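Local structure of Two-component system sensor histidine kinase (Bacteroides thetaiotaomicron, 3OTT) at residues B[25-30]-B[283-288]; B[32-37]-B[681-686]; B[47-52]-B[677-682]. The protein probably senses saccharides with its extracellular two-propeller and beta-sandwich part, the piece present here, and signals through a histidine kinase by autophosphorylation. All blocks are in the same frame, centred on the assembly; numbering follows the deposited sequence.

Contact 1 of 3, residues B[25-30]-B[283-288]; sequences SCFLQD and NIFADQ. With TBR (hexatantalum dodecabromide), chain D.
In the N-terminal seven-bladed beta-propeller, Phe27 and Phe285 meet where the innermost strands of the first and last blades, 24-29 and 281-286, lie side by side. The strand axes run nearly parallel, 15° apart with a closest approach of 6.4 Å, and the strands are joined by side chains, not by backbone pairing. Phe27 rests its CB against the ring of Phe285, with Phe285 CD2 3.6 Å away. The ring of Phe285 reaches across to the first blade because chi1 of 170° turns CG away from the backbone N, and there the carbonyl O of Phe27 stands over the rim of one face. Asp287 N sits over the opposite face, and Gln29 CB closes the ring edge at 3.8 Å from Phe285 CZ. At the other end of the pair, Asn283 lays its CB 3.3 Å from Ser25 O, while its OD1 approaches the edge of the Phe27 ring. The polar link is made by Gln29, whose extended chain carries OE1 to Gln288 N at 3.0 Å. That bond is nearly straight (168°) and uses a lone pair in the carbonyl plane. With NE2 of Gln29 bonded to Gly33 O, both ends of the amide are held, which fixes its flip. Beyond it, Gln288 CB touches bromide BRC of the tantalum bromide cluster at 3.6 Å. Asp287 turns its carboxylate back into its own blade, to Asn291 and Trp293. The N-terminal strand 13-15 is the outermost strand of the blade holding 281-286, so the ring of blades closes here; on the far side Ile284 packs on strand 232-239 of the preceding blade, and Phe285 and Gln29 both touch Ile35 on strand 35-39.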
loop_
_atom_site.group_PDB
_atom_site.type_symbol
_atom_site.label_atom_id
_atom_site.label_comp_id
_atom_site.label_asym_id
_atom_site.label_seq_id
_atom_site.Cartn_x
_atom_site.Cartn_y
_atom_site.Cartn_z
ATOM N N SER B 25 -23.297 -24.127 0.284
ATOM C CA SER B 25 -21.974 -24.706 0.275
ATOM C C SER B 25 -20.836 -23.678 0.192
ATOM O O SER B 25 -19.693 -24.080 0.315
ATOM C CB SER B 25 -21.873 -25.629 -0.923
ATOM O OG SER B 25 -22.091 -24.787 -2.059
ATOM N N CYS B 26 -21.152 -22.405 -0.136
ATOM C CA CYS B 26 -20.176 -21.341 -0.242
ATOM C C CYS B 26 -20.823 -19.962 -0.324
ATOM O O CYS B 26 -22.018 -19.847 -0.620
ATOM C CB CYS B 26 -19.301 -21.514 -1.471
ATOM S SG CYS B 26 -20.215 -21.679 -2.973
ATOM N N PHE B 27 -19.992 -18.939 -0.116
ATOM C CA PHE B 27 -20.404 -17.532 -0.122
ATOM C C PHE B 27 -19.342 -16.797 -0.876
ATOM O O PHE B 27 -18.163 -17.153 -0.764
ATOM C CB PHE B 27 -20.450 -16.885 1.268
ATOM C CG PHE B 27 -21.384 -17.537 2.224
ATOM C CD1 PHE B 27 -20.960 -18.605 3.009
ATOM C CD2 PHE B 27 -22.692 -17.102 2.339
ATOM C CE1 PHE B 27 -21.813 -19.203 3.917
ATOM C CE2 PHE B 27 -23.553 -17.733 3.213
ATOM C CZ PHE B 27 -23.135 -18.752 4.014
ATOM N N LEU B 28 -19.745 -15.758 -1.611
ATOM C CA LEU B 28 -18.821 -14.805 -2.236
ATOM C C LEU B 28 -19.356 -13.448 -1.951
ATOM O O LEU B 28 -20.533 -13.284 -1.732
ATOM C CB LEU B 28 -18.786 -15.025 -3.743
ATOM C CG LEU B 28 -18.266 -16.401 -4.111
ATOM C CD1 LEU B 28 -18.563 -16.747 -5.575
ATOM C CD2 LEU B 28 -16.750 -16.464 -3.791
ATOM N N GLN B 29 -18.493 -12.455 -1.956
ATOM C CA GLN B 29 -18.919 -11.086 -1.782
ATOM C C GLN B 29 -18.252 -10.272 -2.886
ATOM O O GLN B 29 -17.014 -10.253 -2.962
ATOM C CB GLN B 29 -18.454 -10.572 -0.444
ATOM C CG GLN B 29 -19.068 -9.240 -0.129
ATOM C CD GLN B 29 -18.736 -8.732 1.275
ATOM O OE1 GLN B 29 -17.668 -9.032 1.820
ATOM N NE2 GLN B 29 -19.647 -7.935 1.844
ATOM N N ASP B 30 -19.054 -9.646 -3.761
ATOM C CA ASP B 30 -18.492 -8.852 -4.866
ATOM C C ASP B 30 -17.875 -7.553 -4.341
ATOM O O ASP B 30 -18.013 -7.236 -3.151
ATOM C CB ASP B 30 -19.500 -8.612 -6.010
ATOM C CG ASP B 30 -20.850 -7.936 -5.534
ATOM O OD1 ASP B 30 -20.827 -6.851 -4.917
ATOM O OD2 ASP B 30 -21.946 -8.433 -5.894
ATOM N N ASN B 283 -19.474 -24.481 5.018
ATOM C CA ASN B 283 -18.620 -23.336 4.687
ATOM C C ASN B 283 -18.779 -22.217 5.689
ATOM O O ASN B 283 -19.881 -21.985 6.212
ATOM C CB ASN B 283 -18.905 -22.810 3.233
ATOM C CG ASN B 283 -17.781 -21.915 2.697
ATOM O OD1 ASN B 283 -17.893 -20.651 2.713
ATOM N ND2 ASN B 283 -16.681 -22.541 2.244
ATOM N N ILE B 284 -17.675 -21.525 5.971
ATOM C CA ILE B 284 -17.675 -20.395 6.855
ATOM C C ILE B 284 -16.988 -19.314 6.083
ATOM O O ILE B 284 -15.882 -19.495 5.527
ATOM C CB ILE B 284 -16.860 -20.666 8.201
ATOM C CG1 ILE B 284 -17.365 -21.916 8.955
ATOM C CG2 ILE B 284 -16.870 -19.457 9.141
ATOM C CD1 ILE B 284 -16.464 -22.278 10.213
ATOM N N PHE B 285 -17.607 -18.140 6.084
ATOM C CA PHE B 285 -17.039 -17.059 5.353
ATOM C C PHE B 285 -17.090 -15.832 6.195
ATOM O O PHE B 285 -18.156 -15.489 6.731
ATOM C CB PHE B 285 -17.895 -16.857 4.108
ATOM C CG PHE B 285 -17.590 -15.626 3.358
ATOM C CD1 PHE B 285 -16.384 -15.511 2.654
ATOM C CD2 PHE B 285 -18.526 -14.576 3.300
ATOM C CE1 PHE B 285 -16.085 -14.365 1.901
ATOM C CE2 PHE B 285 -18.267 -13.427 2.513
ATOM C CZ PHE B 285 -17.032 -13.318 1.819
ATOM N N ALA B 286 -15.962 -15.141 6.277
ATOM C CA ALA B 286 -15.873 -13.870 6.983
ATOM C C ALA B 286 -15.967 -12.742 5.962
ATOM O O ALA B 286 -15.155 -12.718 5.044
ATOM C CB ALA B 286 -14.500 -13.785 7.826
ATOM N N ASP B 287 -16.936 -11.830 6.083
ATOM C CA ASP B 287 -17.139 -10.857 5.020
ATOM C C ASP B 287 -16.259 -9.665 5.312
ATOM O O ASP B 287 -15.608 -9.633 6.345
ATOM C CB ASP B 287 -18.626 -10.443 4.844
ATOM C CG ASP B 287 -19.226 -9.729 6.064
ATOM O OD1 ASP B 287 -18.455 -9.268 6.951
ATOM O OD2 ASP B 287 -20.498 -9.605 6.139
ATOM N N GLN B 288 -16.273 -8.681 4.423
ATOM C CA GLN B 288 -15.466 -7.451 4.563
ATOM C C GLN B 288 -15.714 -6.667 5.859
ATOM O O GLN B 288 -14.909 -5.840 6.249
ATOM C CB GLN B 288 -15.678 -6.540 3.339
ATOM C CG GLN B 288 -14.920 -7.031 2.094
ATOM C CD GLN B 288 -13.382 -7.055 2.316
ATOM O OE1 GLN B 288 -12.828 -6.253 3.091
ATOM N NE2 GLN B 288 -12.702 -7.974 1.637
HETATM TA TA1 TBR D . -15.326 -1.388 2.952
HETATM TA TA2 TBR D . -17.976 -2.027 2.646
HETATM TA TA3 TBR D . -17.216 0.694 3.063
HETATM TA TA4 TBR D . -18.221 -0.185 0.571
HETATM TA TA5 TBR D . -15.514 0.448 0.884
HETATM TA TA6 TBR D . -16.257 -2.212 0.551
HETATM BR BR1 TBR D . -16.471 -3.064 4.577
HETATM BR BR2 TBR D . -15.327 0.342 4.900
HETATM BR BR3 TBR D . -13.291 -0.019 2.166
HETATM BR BR4 TBR D . -14.100 -3.223 1.602
HETATM BR BR5 TBR D . -18.983 -0.564 4.535
HETATM BR BR6 TBR D . -15.786 2.691 2.230
HETATM BR BR7 TBR D . -16.976 1.506 -0.992
HETATM BR BR8 TBR D . -17.965 -1.849 -1.400
HETATM BR BR9 TBR D . -20.232 -1.617 1.399
HETATM BR BRA TBR D . -19.197 1.899 1.838
HETATM BR BRB TBR D . -14.555 -1.034 -1.027
HETATM BR BRC TBR D . -17.686 -4.236 1.373
#

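Contact 2 of 3, residues B[32-37]-B[681-686]; sequences EGLIWI and LPYSLD. With TBR (hexatantalum dodecabromide), chain D.
A tyrosine hydroxyl from the Y_Y_Y domain is inserted at the end of a propeller blade and bonds two backbone groups: Tyr683 OH accepts from Ile35 N at 3.1 Å and also bonds Tyr46 O, while Ile35 and Tyr46 remain paired through their backbones. It thus binds both strands 35-39 and 42-46 where they begin and end in the first propeller blade. Tyr683 lies in the loop after strand 674-679, in a type I turn from Pro682 to Leu685. At 162° the N-H of Ile35 points almost straight at the hydroxyl oxygen. CG of Tyr683 is anti to the carbonyl carbon (chi1 -54°), which directs the ring at the blade; Gly33 O lies at its edge, in plane, 3.3 Å from Tyr683 CE2. Ile35 runs alongside in the opposite sense, CG1 3.6 Å from Tyr683 CZ. Leu681 fills the neighbouring position, its CD1 3.4 Å from Gly33 O. A CB on Gly33 would lie only 2.8 Å from Leu681 CD1, and the positive phi of 90° would itself press it against the preceding carbonyl. The glycine also borders the tantalum bromide cluster, and next to it Glu32 CA comes to 3.5 Å from bromide BR8.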
loop_
_atom_site.group_PDB
_atom_site.type_symbol
_atom_site.label_atom_id
_atom_site.label_comp_id
_atom_site.label_asym_id
_atom_site.label_seq_id
_atom_site.Cartn_x
_atom_site.Cartn_y
_atom_site.Cartn_z
ATOM N N GLU B 32 -18.512 -4.621 -4.458
ATOM C CA GLU B 32 -19.451 -3.559 -4.035
ATOM C C GLU B 32 -20.269 -4.061 -2.840
ATOM O O GLU B 32 -21.202 -3.439 -2.425
ATOM C CB GLU B 32 -20.316 -3.080 -5.241
ATOM C CG GLU B 32 -19.435 -2.385 -6.345
ATOM C CD GLU B 32 -20.031 -2.364 -7.785
ATOM O OE1 GLU B 32 -20.260 -1.235 -8.322
ATOM O OE2 GLU B 32 -20.214 -3.460 -8.396
ATOM N N GLY B 33 -19.869 -5.197 -2.258
ATOM C CA GLY B 33 -20.457 -5.655 -0.980
ATOM C C GLY B 33 -21.682 -6.562 -0.997
ATOM O O GLY B 33 -22.129 -6.986 0.058
ATOM N N LEU B 34 -22.212 -6.940 -2.151
ATOM C CA LEU B 34 -23.359 -7.888 -2.137
ATOM C C LEU B 34 -22.941 -9.339 -1.851
ATOM O O LEU B 34 -21.991 -9.865 -2.446
ATOM C CB LEU B 34 -24.098 -7.872 -3.489
ATOM C CG LEU B 34 -25.661 -7.907 -3.608
ATOM C CD1 LEU B 34 -26.180 -8.086 -5.098
ATOM C CD2 LEU B 34 -26.263 -8.991 -2.915
ATOM N N ILE B 35 -23.678 -10.019 -0.986
ATOM C CA ILE B 35 -23.423 -11.433 -0.731
ATOM C C ILE B 35 -24.120 -12.370 -1.716
ATOM O O ILE B 35 -25.325 -12.246 -1.957
ATOM C CB ILE B 35 -23.884 -11.754 0.672
ATOM C CG1 ILE B 35 -23.048 -10.923 1.661
ATOM C CG2 ILE B 35 -23.792 -13.227 0.913
ATOM C CD1 ILE B 35 -21.670 -11.465 1.853
ATOM N N TRP B 36 -23.361 -13.310 -2.247
ATOM C CA TRP B 36 -23.826 -14.357 -3.132
ATOM C C TRP B 36 -23.661 -15.702 -2.438
ATOM O O TRP B 36 -22.666 -15.919 -1.727
ATOM C CB TRP B 36 -23.000 -14.355 -4.434
ATOM C CG TRP B 36 -23.124 -13.040 -5.179
ATOM C CD1 TRP B 36 -22.357 -11.897 -4.981
ATOM C CD2 TRP B 36 -24.035 -12.720 -6.218
ATOM N NE1 TRP B 36 -22.751 -10.912 -5.818
ATOM C CE2 TRP B 36 -23.775 -11.388 -6.605
ATOM C CE3 TRP B 36 -25.034 -13.432 -6.889
ATOM C CZ2 TRP B 36 -24.508 -10.747 -7.599
ATOM C CZ3 TRP B 36 -25.760 -12.796 -7.887
ATOM C CH2 TRP B 36 -25.504 -11.458 -8.215
ATOM N N ILE B 37 -24.594 -16.632 -2.707
ATOM C CA ILE B 37 -24.752 -17.883 -1.975
ATOM C C ILE B 37 -24.848 -19.049 -2.966
ATOM O O ILE B 37 -25.729 -19.067 -3.808
ATOM C CB ILE B 37 -26.082 -17.812 -1.080
ATOM C CG1 ILE B 37 -26.092 -16.575 -0.177
ATOM C CG2 ILE B 37 -26.354 -19.095 -0.283
ATOM C CD1 ILE B 37 -27.548 -16.166 0.390
ATOM N N LEU B 681 -27.471 -2.739 2.161
ATOM C CA LEU B 681 -26.665 -3.919 2.616
ATOM C C LEU B 681 -26.471 -3.901 4.126
ATOM O O LEU B 681 -25.362 -3.839 4.585
ATOM C CB LEU B 681 -25.283 -3.967 1.940
ATOM C CG LEU B 681 -25.168 -3.886 0.393
ATOM C CD1 LEU B 681 -23.636 -3.947 0.032
ATOM C CD2 LEU B 681 -25.913 -4.944 -0.365
ATOM N N PRO B 682 -27.559 -3.894 4.898
ATOM C CA PRO B 682 -27.417 -3.753 6.344
ATOM C C PRO B 682 -27.064 -5.099 7.092
ATOM O O PRO B 682 -27.563 -5.387 8.173
ATOM C CB PRO B 682 -28.781 -3.216 6.755
ATOM C CG PRO B 682 -29.752 -3.900 5.790
ATOM C CD PRO B 682 -28.971 -4.019 4.474
ATOM N N TYR B 683 -26.150 -5.879 6.539
ATOM C CA TYR B 683 -25.662 -7.084 7.205
ATOM C C TYR B 683 -25.293 -6.895 8.674
ATOM O O TYR B 683 -25.627 -7.744 9.510
ATOM C CB TYR B 683 -24.455 -7.636 6.461
ATOM C CG TYR B 683 -24.731 -7.866 4.992
ATOM C CD1 TYR B 683 -25.894 -8.526 4.562
ATOM C CD2 TYR B 683 -23.856 -7.380 4.029
ATOM C CE1 TYR B 683 -26.173 -8.700 3.199
ATOM C CE2 TYR B 683 -24.113 -7.534 2.678
ATOM C CZ TYR B 683 -25.275 -8.223 2.265
ATOM O OH TYR B 683 -25.477 -8.394 0.902
ATOM N N SER B 684 -24.587 -5.813 8.998
ATOM C CA SER B 684 -24.056 -5.659 10.340
ATOM C C SER B 684 -25.009 -5.039 11.363
ATOM O O SER B 684 -24.598 -4.769 12.480
ATOM C CB SER B 684 -22.745 -4.887 10.288
ATOM O OG SER B 684 -21.833 -5.513 9.384
ATOM N N LEU B 685 -26.283 -4.876 11.029
ATOM C CA LEU B 685 -27.160 -3.990 11.809
ATOM C C LEU B 685 -28.173 -4.743 12.649
ATOM O O LEU B 685 -28.826 -5.641 12.160
ATOM C CB LEU B 685 -27.924 -3.065 10.849
ATOM C CG LEU B 685 -27.148 -1.967 10.124
ATOM C CD1 LEU B 685 -28.068 -0.962 9.377
ATOM C CD2 LEU B 685 -26.326 -1.253 11.169
ATOM N N ASP B 686 -28.316 -4.394 13.919
ATOM C CA ASP B 686 -29.479 -4.875 14.657
ATOM C C ASP B 686 -30.728 -4.239 14.020
ATOM O O ASP B 686 -31.506 -4.934 13.353
ATOM C CB ASP B 686 -29.314 -4.585 16.165
ATOM C CG ASP B 686 -28.267 -5.532 16.840
ATOM O OD1 ASP B 686 -27.779 -6.497 16.173
ATOM O OD2 ASP B 686 -27.938 -5.325 18.029
HETATM TA TA1 TBR D . -15.326 -1.388 2.952
HETATM TA TA2 TBR D . -17.976 -2.027 2.646
HETATM TA TA3 TBR D . -17.216 0.694 3.063
HETATM TA TA4 TBR D . -18.221 -0.185 0.571
HETATM TA TA5 TBR D . -15.514 0.448 0.884
HETATM TA TA6 TBR D . -16.257 -2.212 0.551
HETATM BR BR1 TBR D . -16.471 -3.064 4.577
HETATM BR BR2 TBR D . -15.327 0.342 4.900
HETATM BR BR3 TBR D . -13.291 -0.019 2.166
HETATM BR BR4 TBR D . -14.100 -3.223 1.602
HETATM BR BR5 TBR D . -18.983 -0.564 4.535
HETATM BR BR6 TBR D . -15.786 2.691 2.230
HETATM BR BR7 TBR D . -16.976 1.506 -0.992
HETATM BR BR8 TBR D . -17.965 -1.849 -1.400
HETATM BR BR9 TBR D . -20.232 -1.617 1.399
HETATM BR BRA TBR D . -19.197 1.899 1.838
HETATM BR BRB TBR D . -14.555 -1.034 -1.027
HETATM BR BRC TBR D . -17.686 -4.236 1.373
#

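Contact 3 of 3, residues B[47-52]-B[677-682]; sequences DGYSTQ and ELSDLP
Gly48, in a turn with positive phi (96°), passes near the end of strand 674-679, its CA 5.4 Å from Leu681 CA; a CB on it would run into Pro682 CD. Ser679 makes the direct bond, its OG donating to Asp47 O at 2.6 Å in the carbonyl plane. The same OG accepts from Leu681 N in an ST turn, so one hydroxyl ties both backbones. Asp47 OD1 takes two amides, both tilted from the carboxylate plane: Tyr49 N on the anti side at 2.8 Å closes an Asx turn, Ser50 N on the syn side the wider Asx motif. Asp47 OD2 and Glu677 OE1, like charges 4.5 Å apart, probably repel, and a water that donates to both is likely to ease this; it also accepts from Ser50 OG. An alanine in place of Asp47 is likely to strand the amides of Tyr49 and Ser50 without acceptors and let the turn slacken. Tyr49 CE1 lies 3.7 Å from Pro682 CG, and Ser679 OG lies at the edge of the Tyr49 ring, in plane. Arg711 and Tyr642 hold the other oxygen of Glu677, Thr639 on strand 637-643 bonds Asp47 OD2, and Phe691 of strand 691-696 packs on Tyr49 and Leu678.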
loop_
_atom_site.group_PDB
_atom_site.type_symbol
_atom_site.label_atom_id
_atom_site.label_comp_id
_atom_site.label_asym_id
_atom_site.label_seq_id
_atom_site.Cartn_x
_atom_site.Cartn_y
_atom_site.Cartn_z
ATOM N N ASP B 47 -29.536 -9.466 0.018
ATOM C CA ASP B 47 -29.210 -8.044 0.157
ATOM C C ASP B 47 -29.441 -7.528 1.565
ATOM O O ASP B 47 -29.469 -6.309 1.775
ATOM C CB ASP B 47 -30.052 -7.210 -0.829
ATOM C CG ASP B 47 -31.574 -7.287 -0.541
ATOM O OD1 ASP B 47 -31.963 -7.939 0.472
ATOM O OD2 ASP B 47 -32.370 -6.656 -1.304
ATOM N N GLY B 48 -29.654 -8.425 2.515
ATOM C CA GLY B 48 -29.871 -8.021 3.878
ATOM C C GLY B 48 -31.355 -7.928 4.234
ATOM O O GLY B 48 -31.666 -7.745 5.382
ATOM N N TYR B 49 -32.253 -8.059 3.243
ATOM C CA TYR B 49 -33.710 -8.038 3.441
ATOM C C TYR B 49 -34.297 -9.349 2.976
ATOM O O TYR B 49 -34.989 -9.981 3.728
ATOM C CB TYR B 49 -34.369 -6.889 2.635
ATOM C CG TYR B 49 -34.082 -5.518 3.214
ATOM C CD1 TYR B 49 -32.873 -4.842 2.944
ATOM C CD2 TYR B 49 -35.014 -4.896 4.057
ATOM C CE1 TYR B 49 -32.638 -3.574 3.490
ATOM C CE2 TYR B 49 -34.786 -3.628 4.586
ATOM C CZ TYR B 49 -33.589 -2.984 4.318
ATOM O OH TYR B 49 -33.403 -1.727 4.868
ATOM N N SER B 50 -34.029 -9.756 1.730
ATOM C CA SER B 50 -34.526 -11.029 1.243
ATOM C C SER B 50 -33.507 -11.705 0.337
ATOM O O SER B 50 -32.586 -11.061 -0.156
ATOM C CB SER B 50 -35.822 -10.842 0.467
ATOM O OG SER B 50 -35.595 -9.993 -0.623
ATOM N N THR B 51 -33.706 -13.006 0.139
ATOM C CA THR B 51 -32.955 -13.794 -0.797
ATOM C C THR B 51 -33.536 -13.696 -2.194
ATOM O O THR B 51 -34.730 -13.500 -2.370
ATOM C CB THR B 51 -32.854 -15.271 -0.364
ATOM O OG1 THR B 51 -34.159 -15.861 -0.394
ATOM C CG2 THR B 51 -32.290 -15.376 1.049
ATOM N N GLN B 52 -32.691 -13.849 -3.193
ATOM C CA GLN B 52 -33.152 -13.823 -4.567
ATOM C C GLN B 52 -32.419 -14.900 -5.405
ATOM O O GLN B 52 -31.183 -15.014 -5.379
ATOM C CB GLN B 52 -32.922 -12.398 -5.156
ATOM C CG GLN B 52 -33.446 -12.198 -6.557
ATOM C CD GLN B 52 -33.185 -10.767 -7.086
ATOM O OE1 GLN B 52 -32.671 -10.572 -8.182
ATOM N NE2 GLN B 52 -33.516 -9.790 -6.291
ATOM N N GLU B 677 -37.189 -3.028 -5.151
ATOM C CA GLU B 677 -36.612 -3.263 -3.831
ATOM C C GLU B 677 -35.309 -2.530 -3.753
ATOM O O GLU B 677 -34.584 -2.461 -4.716
ATOM C CB GLU B 677 -36.384 -4.750 -3.555
ATOM C CG GLU B 677 -37.698 -5.470 -3.390
ATOM C CD GLU B 677 -37.546 -6.959 -3.294
ATOM O OE1 GLU B 677 -36.390 -7.456 -3.278
ATOM O OE2 GLU B 677 -38.598 -7.633 -3.254
ATOM N N LEU B 678 -34.999 -2.043 -2.573
ATOM C CA LEU B 678 -33.820 -1.202 -2.347
ATOM C C LEU B 678 -33.036 -1.812 -1.177
ATOM O O LEU B 678 -33.624 -2.454 -0.303
ATOM C CB LEU B 678 -34.261 0.251 -2.019
ATOM C CG LEU B 678 -34.966 0.468 -0.674
ATOM C CD1 LEU B 678 -33.981 0.807 0.467
ATOM C CD2 LEU B 678 -35.969 1.566 -0.783
ATOM N N SER B 679 -31.737 -1.608 -1.127
ATOM C CA SER B 679 -31.004 -1.997 0.090
ATOM C C SER B 679 -29.718 -1.200 0.219
ATOM O O SER B 679 -29.095 -0.869 -0.786
ATOM C CB SER B 679 -30.685 -3.500 0.041
ATOM O OG SER B 679 -29.761 -3.851 1.055
ATOM N N ASP B 680 -29.296 -0.921 1.437
ATOM C CA ASP B 680 -27.976 -0.392 1.685
ATOM C C ASP B 680 -27.085 -1.481 2.346
ATOM O O ASP B 680 -26.069 -1.181 2.987
ATOM C CB ASP B 680 -28.056 0.854 2.555
ATOM C CG ASP B 680 -28.726 0.602 3.955
ATOM O OD1 ASP B 680 -29.277 -0.509 4.263
ATOM O OD2 ASP B 680 -28.723 1.580 4.758
ATOM N N LEU B 681 -27.471 -2.739 2.161
ATOM C CA LEU B 681 -26.665 -3.919 2.616
ATOM C C LEU B 681 -26.471 -3.901 4.126
ATOM O O LEU B 681 -25.362 -3.839 4.585
ATOM C CB LEU B 681 -25.283 -3.967 1.940
ATOM C CG LEU B 681 -25.168 -3.886 0.393
ATOM C CD1 LEU B 681 -23.636 -3.947 0.032
ATOM C CD2 LEU B 681 -25.913 -4.944 -0.365
ATOM N N PRO B 682 -27.559 -3.894 4.898
ATOM C CA PRO B 682 -27.417 -3.753 6.344
ATOM C C PRO B 682 -27.064 -5.099 7.092
ATOM O O PRO B 682 -27.563 -5.387 8.173
ATOM C CB PRO B 682 -28.781 -3.216 6.755
ATOM C CG PRO B 682 -29.752 -3.900 5.790
ATOM C CD PRO B 682 -28.971 -4.019 4.474
HETATM O O HOH W 1 -35.020 -7.195 -1.000
#

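All three contacts use the first propeller blade, in succession: 25-30 on its innermost strand, 32-37 at the start of the next, and 47-52 on the turn into the outermost. Their partners come later in the chain, first 283-288 from the last blade, then 677-682 and 681-686, which overlap at Leu681 and Pro682. Contact 2 is central, its centre about 11 Å from that of contact 1 and about 7 Å from that of contact 3; the centres of contacts 1 and 3 are about 16 Å apart and their nearest atoms about 6 Å, without touching. Contact 1 thus joins blades within the propeller; contacts 2 and 3 form one seam between it and the C-terminal Y_Y_Y domain.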